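Local coordinates for protein LP15968p (Drosophila melanogaster, PDB 3MN8) that removes C-terminal arginine or lysine residues from peptides and proteins as a zinc-dependent carboxypeptidase, this chain being the first carboxypeptidase-like domain, in its active form, at residues S69-I80 / T135-D146; T242-A252 / Y294-L302. All coordinates share one frame; numbering follows the deposited sequence.

Contact 1. Residues S69-I80 / T135-D146; sequences SLEGRNLLALQI and TDIYLVPTMNPD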
loop_
_atom_site.group_PDB
_atom_site.type_symbol
_atom_site.label_atom_id
_atom_site.label_comp_id
_atom_site.label_asym_id
_atom_site.label_seq_id
_atom_site.Cartn_x
_atom_site.Cartn_y
_atom_site.Cartn_z
ATOM N N SER A 69 -19.535 -3.096 -5.698
ATOM C CA SER A 69 -19.985 -3.456 -4.366
ATOM C C SER A 69 -21.322 -4.186 -4.456
ATOM O O SER A 69 -21.919 -4.293 -5.535
ATOM C CB SER A 69 -20.154 -2.198 -3.535
ATOM O OG SER A 69 -21.354 -1.524 -3.894
ATOM N N LEU A 70 -21.797 -4.689 -3.318
ATOM C CA LEU A 70 -23.093 -5.365 -3.271
ATOM C C LEU A 70 -24.164 -4.510 -3.922
ATOM O O LEU A 70 -25.008 -5.005 -4.678
ATOM C CB LEU A 70 -23.506 -5.656 -1.828
ATOM C CG LEU A 70 -22.762 -6.786 -1.121
ATOM C CD1 LEU A 70 -23.166 -6.876 0.343
ATOM C CD2 LEU A 70 -23.036 -8.101 -1.817
ATOM N N GLU A 71 -24.119 -3.220 -3.626
ATOM C CA GLU A 71 -25.207 -2.342 -4.002
ATOM C C GLU A 71 -24.926 -1.563 -5.284
ATOM O O GLU A 71 -25.542 -0.525 -5.541
ATOM C CB GLU A 71 -25.523 -1.415 -2.842
ATOM C CG GLU A 71 -25.908 -2.171 -1.593
ATOM C CD GLU A 71 -26.221 -1.246 -0.450
ATOM O OE1 GLU A 71 -25.489 -0.240 -0.288
ATOM O OE2 GLU A 71 -27.190 -1.529 0.287
ATOM N N GLY A 72 -23.983 -2.075 -6.074
ATOM C CA GLY A 72 -23.748 -1.585 -7.423
ATOM C C GLY A 72 -22.705 -0.492 -7.575
ATOM O O GLY A 72 -22.396 -0.068 -8.691
ATOM N N ARG A 73 -22.157 -0.025 -6.463
ATOM C CA ARG A 73 -21.187 1.056 -6.515
ATOM C C ARG A 73 -19.846 0.604 -7.083
ATOM O O ARG A 73 -19.341 -0.470 -6.748
ATOM C CB ARG A 73 -21.016 1.659 -5.127
ATOM C CG ARG A 73 -22.341 2.057 -4.509
ATOM C CD ARG A 73 -22.127 2.764 -3.197
ATOM N NE ARG A 73 -23.305 2.625 -2.350
ATOM C CZ ARG A 73 -24.266 3.539 -2.260
ATOM N NH1 ARG A 73 -25.311 3.335 -1.471
ATOM N NH2 ARG A 73 -24.176 4.660 -2.956
ATOM N N ASN A 74 -19.275 1.433 -7.949
ATOM C CA ASN A 74 -18.021 1.105 -8.592
ATOM C C ASN A 74 -16.831 1.221 -7.662
ATOM O O ASN A 74 -16.665 2.228 -6.988
ATOM C CB ASN A 74 -17.803 1.990 -9.818
ATOM C CG ASN A 74 -18.604 1.521 -11.023
ATOM O OD1 ASN A 74 -18.822 0.319 -11.226
ATOM N ND2 ASN A 74 -19.045 2.470 -11.830
ATOM N N LEU A 75 -16.008 0.176 -7.638
ATOM C CA LEU A 75 -14.727 0.208 -6.948
ATOM C C LEU A 75 -13.671 0.612 -7.963
ATOM O O LEU A 75 -13.392 -0.136 -8.899
ATOM C CB LEU A 75 -14.397 -1.160 -6.343
ATOM C CG LEU A 75 -15.091 -1.605 -5.040
ATOM C CD1 LEU A 75 -16.417 -0.898 -4.828
ATOM C CD2 LEU A 75 -15.304 -3.103 -5.023
ATOM N N LEU A 76 -13.091 1.798 -7.774
ATOM C CA LEU A 76 -12.229 2.420 -8.779
ATOM C C LEU A 76 -10.826 2.730 -8.251
ATOM O O LEU A 76 -10.657 3.076 -7.082
ATOM C CB LEU A 76 -12.855 3.731 -9.259
ATOM C CG LEU A 76 -14.207 3.704 -9.963
ATOM C CD1 LEU A 76 -14.779 5.117 -10.068
ATOM C CD2 LEU A 76 -14.085 3.066 -11.339
ATOM N N ALA A 77 -9.829 2.636 -9.131
ATOM C CA ALA A 77 -8.455 2.994 -8.783
ATOM C C ALA A 77 -7.862 3.911 -9.829
ATOM O O ALA A 77 -7.847 3.575 -11.012
ATOM C CB ALA A 77 -7.594 1.759 -8.652
ATOM N N LEU A 78 -7.360 5.064 -9.392
ATOM C CA LEU A 78 -6.695 5.973 -10.307
ATOM C C LEU A 78 -5.223 5.664 -10.327
ATOM O O LEU A 78 -4.557 5.767 -9.299
ATOM C CB LEU A 78 -6.891 7.431 -9.889
ATOM C CG LEU A 78 -6.401 8.482 -10.902
ATOM C CD1 LEU A 78 -7.334 8.551 -12.112
ATOM C CD2 LEU A 78 -6.256 9.875 -10.275
ATOM N N GLN A 79 -4.725 5.290 -11.499
ATOM C CA GLN A 79 -3.292 5.156 -11.740
ATOM C C GLN A 79 -2.650 6.455 -12.208
ATOM O O GLN A 79 -3.186 7.148 -13.067
ATOM C CB GLN A 79 -3.031 4.093 -12.796
ATOM C CG GLN A 79 -1.661 4.157 -13.387
ATOM C CD GLN A 79 -1.532 3.234 -14.564
ATOM O OE1 GLN A 79 -2.523 2.894 -15.206
ATOM N NE2 GLN A 79 -0.307 2.823 -14.862
ATOM N N ILE A 80 -1.484 6.758 -11.645
ATOM C CA ILE A 80 -0.662 7.891 -12.051
ATOM C C ILE A 80 0.723 7.376 -12.404
ATOM O O ILE A 80 1.350 6.674 -11.607
ATOM C CB ILE A 80 -0.513 8.888 -10.905
ATOM C CG1 ILE A 80 -1.891 9.423 -10.501
ATOM C CG2 ILE A 80 0.446 10.002 -11.300
ATOM C CD1 ILE A 80 -1.929 10.151 -9.183
ATOM N N THR A 135 7.903 5.987 -10.348
ATOM C CA THR A 135 6.986 5.092 -9.647
ATOM C C THR A 135 5.645 5.006 -10.342
ATOM O O THR A 135 5.137 6.002 -10.861
ATOM C CB THR A 135 6.726 5.550 -8.199
ATOM O OG1 THR A 135 7.892 6.198 -7.664
ATOM C CG2 THR A 135 6.358 4.353 -7.336
ATOM N N ASP A 136 5.075 3.809 -10.343
ATOM C CA ASP A 136 3.750 3.580 -10.908
ATOM C C ASP A 136 2.738 3.524 -9.774
ATOM O O ASP A 136 2.685 2.547 -9.016
ATOM C CB ASP A 136 3.733 2.269 -11.667
ATOM C CG ASP A 136 3.103 2.399 -13.022
ATOM O OD1 ASP A 136 3.614 3.178 -13.856
ATOM O OD2 ASP A 136 2.098 1.706 -13.258
ATOM N N ILE A 137 1.930 4.571 -9.663
ATOM C CA ILE A 137 1.143 4.764 -8.474
ATOM C C ILE A 137 -0.361 4.577 -8.682
ATOM O O ILE A 137 -0.950 5.139 -9.608
ATOM C CB ILE A 137 1.424 6.136 -7.885
ATOM C CG1 ILE A 137 2.914 6.258 -7.498
ATOM C CG2 ILE A 137 0.496 6.394 -6.707
ATOM C CD1 ILE A 137 3.395 7.711 -7.277
ATOM N N TYR A 138 -0.972 3.778 -7.807
ATOM C CA TYR A 138 -2.418 3.545 -7.814
ATOM C C TYR A 138 -3.098 3.983 -6.507
ATOM O O TYR A 138 -2.690 3.581 -5.402
ATOM C CB TYR A 138 -2.716 2.068 -8.045
ATOM C CG TYR A 138 -2.240 1.536 -9.366
ATOM C CD1 TYR A 138 -0.911 1.217 -9.566
ATOM C CD2 TYR A 138 -3.129 1.336 -10.410
ATOM C CE1 TYR A 138 -0.481 0.715 -10.768
ATOM C CE2 TYR A 138 -2.710 0.835 -11.611
ATOM C CZ TYR A 138 -1.385 0.524 -11.789
ATOM O OH TYR A 138 -0.936 0.029 -12.995
ATOM N N LEU A 139 -4.148 4.791 -6.650
ATOM C CA LEU A 139 -4.878 5.338 -5.510
ATOM C C LEU A 139 -6.331 4.847 -5.459
ATOM O O LEU A 139 -7.113 5.035 -6.407
ATOM C CB LEU A 139 -4.833 6.868 -5.527
ATOM C CG LEU A 139 -3.461 7.524 -5.702
ATOM C CD1 LEU A 139 -3.591 9.050 -5.671
ATOM C CD2 LEU A 139 -2.491 7.025 -4.630
ATOM N N VAL A 140 -6.674 4.210 -4.341
ATOM C CA VAL A 140 -8.020 3.713 -4.095
ATOM C C VAL A 140 -8.592 4.390 -2.840
ATOM O O VAL A 140 -8.486 3.857 -1.724
ATOM C CB VAL A 140 -8.018 2.177 -3.904
ATOM C CG1 VAL A 140 -9.447 1.625 -3.884
ATOM C CG2 VAL A 140 -7.189 1.500 -4.995
ATOM N N PRO A 141 -9.190 5.578 -3.016
ATOM C CA PRO A 141 -9.793 6.354 -1.922
ATOM C C PRO A 141 -10.773 5.548 -1.057
ATOM O O PRO A 141 -10.791 5.711 0.163
ATOM C CB PRO A 141 -10.533 7.478 -2.662
ATOM C CG PRO A 141 -9.769 7.655 -3.907
ATOM C CD PRO A 141 -9.286 6.287 -4.304
ATOM N N THR A 142 -11.594 4.707 -1.680
ATOM C CA THR A 142 -12.481 3.826 -0.927
ATOM C C THR A 142 -12.517 2.415 -1.487
ATOM O O THR A 142 -12.365 2.187 -2.697
ATOM C CB THR A 142 -13.933 4.344 -0.837
ATOM O OG1 THR A 142 -14.709 3.412 -0.074
ATOM C CG2 THR A 142 -14.554 4.453 -2.209
ATOM N N MET A 143 -12.741 1.480 -0.573
ATOM C CA MET A 143 -12.798 0.058 -0.869
ATOM C C MET A 143 -14.133 -0.451 -0.307
ATOM O O MET A 143 -14.484 -1.627 -0.440
ATOM C CB MET A 143 -11.603 -0.622 -0.202
ATOM C CG MET A 143 -11.400 -2.060 -0.553
ATOM S SD MET A 143 -10.179 -2.808 0.543
ATOM C CE MET A 143 -10.831 -4.479 0.627
ATOM N N ASN A 144 -14.880 0.459 0.317
ATOM C CA ASN A 144 -16.174 0.128 0.885
ATOM C C ASN A 144 -17.178 1.282 0.763
ATOM O O ASN A 144 -17.506 1.950 1.754
ATOM C CB ASN A 144 -16.018 -0.298 2.336
ATOM C CG ASN A 144 -17.314 -0.794 2.932
ATOM O OD1 ASN A 144 -18.312 -0.968 2.224
ATOM N ND2 ASN A 144 -17.311 -1.027 4.240
ATOM N N PRO A 145 -17.673 1.509 -0.467
ATOM C CA PRO A 145 -18.657 2.557 -0.770
ATOM C C PRO A 145 -19.967 2.332 -0.015
ATOM O O PRO A 145 -20.582 3.272 0.493
ATOM C CB PRO A 145 -18.909 2.392 -2.280
ATOM C CG PRO A 145 -17.874 1.436 -2.776
ATOM C CD PRO A 145 -17.409 0.628 -1.621
ATOM N N ASP A 146 -20.392 1.078 0.029
ATOM C CA ASP A 146 -21.653 0.725 0.635
ATOM C C ASP A 146 -21.526 0.975 2.123
ATOM O O ASP A 146 -22.461 1.455 2.775
ATOM C CB ASP A 146 -22.002 -0.744 0.340
ATOM C CG ASP A 146 -22.341 -0.990 -1.134
ATOM O OD1 ASP A 146 -22.093 -0.100 -1.974
ATOM O OD2 ASP A 146 -22.859 -2.075 -1.457
#

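Contact 2. Residues T242-A252 / Y294-L302; sequences TPDDRVFKQLA and YAFSNCFEL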
loop_
_atom_site.group_PDB
_atom_site.type_symbol
_atom_site.label_atom_id
_atom_site.label_comp_id
_atom_site.label_asym_id
_atom_site.label_seq_id
_atom_site.Cartn_x
_atom_site.Cartn_y
_atom_site.Cartn_z
ATOM N N THR A 242 7.643 -10.617 11.135
ATOM C CA THR A 242 7.748 -11.051 9.761
ATOM C C THR A 242 9.218 -11.260 9.429
ATOM O O THR A 242 10.096 -10.635 10.039
ATOM C CB THR A 242 7.124 -9.972 8.855
ATOM O OG1 THR A 242 5.812 -10.387 8.449
ATOM C CG2 THR A 242 7.967 -9.696 7.636
ATOM N N PRO A 243 9.508 -12.157 8.476
ATOM C CA PRO A 243 10.911 -12.310 8.084
ATOM C C PRO A 243 11.497 -10.953 7.702
ATOM O O PRO A 243 12.673 -10.701 7.908
ATOM C CB PRO A 243 10.838 -13.221 6.848
ATOM C CG PRO A 243 9.547 -13.942 6.975
ATOM C CD PRO A 243 8.604 -13.020 7.700
ATOM N N ASP A 244 10.664 -10.086 7.142
ATOM C CA ASP A 244 11.110 -8.782 6.693
ATOM C C ASP A 244 10.847 -7.698 7.724
ATOM O O ASP A 244 10.538 -6.560 7.377
ATOM C CB ASP A 244 10.449 -8.433 5.356
ATOM C CG ASP A 244 11.235 -8.968 4.161
ATOM O OD1 ASP A 244 12.303 -8.388 3.860
ATOM O OD2 ASP A 244 10.805 -9.966 3.532
ATOM N N ASP A 245 11.004 -8.042 8.994
ATOM C CA ASP A 245 10.668 -7.105 10.054
ATOM C C ASP A 245 11.447 -5.796 10.013
ATOM O O ASP A 245 10.874 -4.728 10.217
ATOM C CB ASP A 245 10.829 -7.732 11.433
ATOM C CG ASP A 245 10.091 -6.954 12.481
ATOM O OD1 ASP A 245 8.865 -6.773 12.315
ATOM O OD2 ASP A 245 10.731 -6.508 13.448
ATOM N N ARG A 246 12.754 -5.883 9.790
ATOM C CA ARG A 246 13.565 -4.679 9.699
ATOM C C ARG A 246 12.942 -3.703 8.698
ATOM O O ARG A 246 12.641 -2.561 9.033
ATOM C CB ARG A 246 14.991 -5.018 9.277
ATOM C CG ARG A 246 15.668 -6.036 10.150
ATOM C CD ARG A 246 16.943 -6.543 9.491
ATOM N NE ARG A 246 18.141 -5.863 9.981
ATOM C CZ ARG A 246 19.348 -5.998 9.440
ATOM N NH1 ARG A 246 19.524 -6.785 8.383
ATOM N NH2 ARG A 246 20.381 -5.344 9.948
ATOM N N VAL A 247 12.745 -4.159 7.466
ATOM C CA VAL A 247 12.181 -3.301 6.436
ATOM C C VAL A 247 10.820 -2.774 6.867
ATOM O O VAL A 247 10.499 -1.590 6.689
ATOM C CB VAL A 247 12.041 -4.034 5.090
ATOM C CG1 VAL A 247 11.156 -3.240 4.155
ATOM C CG2 VAL A 247 13.409 -4.256 4.468
ATOM N N PHE A 248 10.021 -3.659 7.445
ATOM C CA PHE A 248 8.687 -3.264 7.853
ATOM C C PHE A 248 8.754 -2.147 8.870
ATOM O O PHE A 248 8.057 -1.143 8.736
ATOM C CB PHE A 248 7.865 -4.459 8.344
ATOM C CG PHE A 248 7.014 -5.057 7.268
ATOM C CD1 PHE A 248 6.047 -4.290 6.644
ATOM C CD2 PHE A 248 7.202 -6.353 6.853
ATOM C CE1 PHE A 248 5.268 -4.815 5.643
ATOM C CE2 PHE A 248 6.427 -6.885 5.846
ATOM C CZ PHE A 248 5.453 -6.111 5.241
ATOM N N LYS A 249 9.625 -2.313 9.862
ATOM C CA LYS A 249 9.840 -1.292 10.886
ATOM C C LYS A 249 10.326 0.025 10.275
ATOM O O LYS A 249 9.967 1.105 10.753
ATOM C CB LYS A 249 10.813 -1.795 11.954
ATOM C CG LYS A 249 10.115 -2.292 13.209
ATOM C CD LYS A 249 11.012 -3.114 14.129
ATOM C CE LYS A 249 10.177 -3.687 15.273
ATOM N NZ LYS A 249 10.798 -4.896 15.879
ATOM N N GLN A 250 11.131 -0.067 9.213
ATOM C CA GLN A 250 11.612 1.123 8.507
ATOM C C GLN A 250 10.461 1.837 7.788
ATOM O O GLN A 250 10.349 3.060 7.823
ATOM C CB GLN A 250 12.741 0.771 7.523
ATOM C CG GLN A 250 13.311 1.999 6.810
ATOM C CD GLN A 250 14.660 1.753 6.142
ATOM O OE1 GLN A 250 15.527 1.066 6.684
ATOM N NE2 GLN A 250 14.847 2.341 4.971
ATOM N N LEU A 251 9.599 1.058 7.151
ATOM C CA LEU A 251 8.419 1.609 6.505
ATOM C C LEU A 251 7.527 2.320 7.500
ATOM O O LEU A 251 7.199 3.494 7.330
ATOM C CB LEU A 251 7.640 0.502 5.805
ATOM C CG LEU A 251 8.424 -0.137 4.662
ATOM C CD1 LEU A 251 7.683 -1.330 4.080
ATOM C CD2 LEU A 251 8.766 0.904 3.593
ATOM N N ALA A 252 7.128 1.601 8.540
ATOM C CA ALA A 252 6.287 2.173 9.587
ATOM C C ALA A 252 6.891 3.443 10.180
ATOM O O ALA A 252 6.167 4.401 10.480
ATOM C CB ALA A 252 6.033 1.139 10.688
ATOM N N TYR A 294 1.397 -9.673 1.862
ATOM C CA TYR A 294 2.741 -10.180 2.106
ATOM C C TYR A 294 2.844 -11.667 1.803
ATOM O O TYR A 294 3.792 -12.120 1.159
ATOM C CB TYR A 294 3.160 -9.893 3.554
ATOM C CG TYR A 294 4.588 -10.276 3.882
ATOM C CD1 TYR A 294 5.668 -9.665 3.231
ATOM C CD2 TYR A 294 4.863 -11.242 4.857
ATOM C CE1 TYR A 294 6.981 -10.013 3.538
ATOM C CE2 TYR A 294 6.168 -11.597 5.174
ATOM C CZ TYR A 294 7.226 -10.982 4.512
ATOM O OH TYR A 294 8.526 -11.335 4.832
ATOM N N ALA A 295 1.843 -12.410 2.263
ATOM C CA ALA A 295 1.861 -13.870 2.223
ATOM C C ALA A 295 1.479 -14.460 0.869
ATOM O O ALA A 295 1.809 -15.607 0.593
ATOM C CB ALA A 295 0.958 -14.432 3.311
ATOM N N PHE A 296 0.783 -13.697 0.029
ATOM C CA PHE A 296 0.299 -14.243 -1.235
ATOM C C PHE A 296 0.787 -13.425 -2.415
ATOM O O PHE A 296 0.299 -13.583 -3.542
ATOM C CB PHE A 296 -1.229 -14.302 -1.242
ATOM C CG PHE A 296 -1.816 -15.208 -0.175
ATOM C CD1 PHE A 296 -2.027 -14.747 1.121
ATOM C CD2 PHE A 296 -2.162 -16.523 -0.473
ATOM C CE1 PHE A 296 -2.572 -15.581 2.094
ATOM C CE2 PHE A 296 -2.707 -17.363 0.506
ATOM C CZ PHE A 296 -2.909 -16.889 1.784
ATOM N N SER A 297 1.741 -12.537 -2.149
ATOM C CA SER A 297 2.357 -11.755 -3.213
ATOM C C SER A 297 3.676 -11.215 -2.710
ATOM O O SER A 297 4.110 -11.547 -1.608
ATOM C CB SER A 297 1.450 -10.601 -3.659
ATOM O OG SER A 297 1.584 -9.454 -2.823
ATOM N N ASN A 298 4.303 -10.381 -3.529
ATOM C CA ASN A 298 5.553 -9.742 -3.181
ATOM C C ASN A 298 5.283 -8.531 -2.298
ATOM O O ASN A 298 6.178 -8.036 -1.620
ATOM C CB ASN A 298 6.251 -9.261 -4.450
ATOM C CG ASN A 298 6.793 -10.389 -5.296
ATOM O OD1 ASN A 298 7.175 -11.439 -4.794
ATOM N ND2 ASN A 298 6.850 -10.164 -6.598
ATOM N N CYS A 299 4.048 -8.040 -2.325
ATOM C CA CYS A 299 3.762 -6.711 -1.802
ATOM C C CYS A 299 3.947 -6.593 -0.291
ATOM O O CYS A 299 3.594 -7.504 0.458
ATOM C CB CYS A 299 2.356 -6.249 -2.194
ATOM S SG CYS A 299 2.077 -4.456 -2.018
ATOM N N PHE A 300 4.501 -5.454 0.134
ATOM C CA PHE A 300 4.690 -5.122 1.539
ATOM C C PHE A 300 3.689 -4.037 1.964
ATOM O O PHE A 300 3.953 -2.852 1.793
ATOM C CB PHE A 300 6.111 -4.595 1.774
ATOM C CG PHE A 300 7.200 -5.634 1.635
ATOM C CD1 PHE A 300 8.397 -5.483 2.325
ATOM C CD2 PHE A 300 7.034 -6.753 0.824
ATOM C CE1 PHE A 300 9.415 -6.429 2.206
ATOM C CE2 PHE A 300 8.051 -7.701 0.692
ATOM C CZ PHE A 300 9.241 -7.538 1.378
ATOM N N GLU A 301 2.546 -4.439 2.516
ATOM C CA GLU A 301 1.520 -3.481 2.926
ATOM C C GLU A 301 1.601 -3.120 4.407
ATOM O O GLU A 301 1.715 -3.991 5.273
ATOM C CB GLU A 301 0.128 -4.021 2.584
ATOM C CG GLU A 301 -1.027 -3.141 3.035
ATOM C CD GLU A 301 -2.343 -3.514 2.359
ATOM O OE1 GLU A 301 -2.449 -3.356 1.117
ATOM O OE2 GLU A 301 -3.278 -3.964 3.062
ATOM N N LEU A 302 1.534 -1.825 4.695
ATOM C CA LEU A 302 1.345 -1.351 6.066
ATOM C C LEU A 302 -0.117 -1.060 6.314
ATOM O O LEU A 302 -0.865 -0.764 5.384
ATOM C CB LEU A 302 2.118 -0.053 6.314
ATOM C CG LEU A 302 3.640 -0.107 6.311
ATOM C CD1 LEU A 302 4.180 1.243 6.754
ATOM C CD2 LEU A 302 4.134 -1.220 7.220
#

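Contact 1. Residues S69-I80 / T135-D146
D146 fastens the S69-G72 type I turn to the start of helix 145-149 through its short carboxylate, whose two oxygens can serve three partners together. OD2 receives the backbone N of E71 on its syn lone pair (2.8 Å from N to OD2), while S69 OG donates to OD1 from above the carboxylate plane. R73 completes a salt bridge, NE to D146 OD1 3.0 Å, though its hydrogen bond is weak and the guanidinium stands 81° to the carboxylate. The solvent side is the outer rim of the turn, at L70, E71 and G72, with S69 and D146 buried beneath; E71 brings a like charge close to D146, which R73 probably offsets. P145, a proline suited to a first helical turn where no backbone N-H is needed, closes over the aliphatic part of R73 and meets L75 CD1.

The tight part is the antiparallel pairing of strands 74-80 and 136-140 in the mixed eight-stranded sheet of the M14 carboxypeptidase domain, with L78-L139 and I80-I137 as hydrogen-bonded pairs. Between them the long Q79, its CG pointing opposite the backbone N (chi1 163°), runs alongside Y138, placing CG over the ring face. Q79 NE2 reaches D136 OD2 weakly; H64 binds its OE1, and K208 binds Y138 OH.

Strand 61-68 flanks 74-80 on its other edge. F50 of helix 43-56 packs on L78, and W204 of helix 196-205 on V140.

Contact 2. Residues T242-A252 / Y294-L302
F248 projects from helix 245-257 into a hollow walled by Y294, F300 and L302: within the alpha/beta catalytic domain of this M14 carboxypeptidase, the helix packs on strand 300-305 and on the end of helix 289-296, which carries Y294. Flat and wide, the phenylalanine ring can meet a different neighbour on each side. Its edge points at the face of Y294 in a T-shaped pair, centroids 5.5 Å apart and planes at 76°. The F300 ring lies nearly parallel to it (21°) but displaced, with little ring-on-ring overlap and F300 CD1 above the rim of one face. F248 CZ rests 3.8 Å from F300 CB, at the root of that side chain.

Y294 fills a second hollow, formed by T242, P243 and D244. Its CG is anti to the backbone N (chi1 -175°), which carries the ring out to that turn, where P243 CD lies at the ring edge. The hydroxyl gives a hydrogen bond to D244 OD2 on its anti lone pair, 3.0 Å from Y294 OH, so the tyrosine joins aromatic packing to a polar tip. The other oxygen, D244 OD1, forms a salt bridge with R376, and K364 makes a cation-pi contact with the Y294 ring; both belong to the C-terminal transthyretin-like part of the chain. Replacing Y294 by an alanine is likely to open a gap beside F248 and F300 and to take the hydroxyl partner from D244 OD2.

Farther along, V247 CG1 touches the edge of the F300 ring. L302 is the strand's own bump, and its forked leucine end suits two surfaces at once. CD2 abuts F248 CD1 at the ring edge (3.7 Å), while CD1 settles on the helix between L251 and A252, 3.7 Å from L251 CB.

How the contacts relate
Both contacts are largely buried and belong to the same eight-stranded sheet, but their centres lie 23 Å apart, on opposite sides of the chain's centre. Contact 1 pairs strand with strand toward one side of the sheet, and strands 93-97 and 212-217 separate its strand 136-140 from strand 300-305 of contact 2. There a helix lies against a strand and the end of another helix. The chemistry follows: contact 1 relies on backbone hydrogen bonds and, at its partly exposed turn, on a carboxylate network centred on buried D146, whereas contact 2 is mostly aromatic and aliphatic, with one buried polar link. Contact 2 also reaches the transthyretin-like part, through R376 and K364.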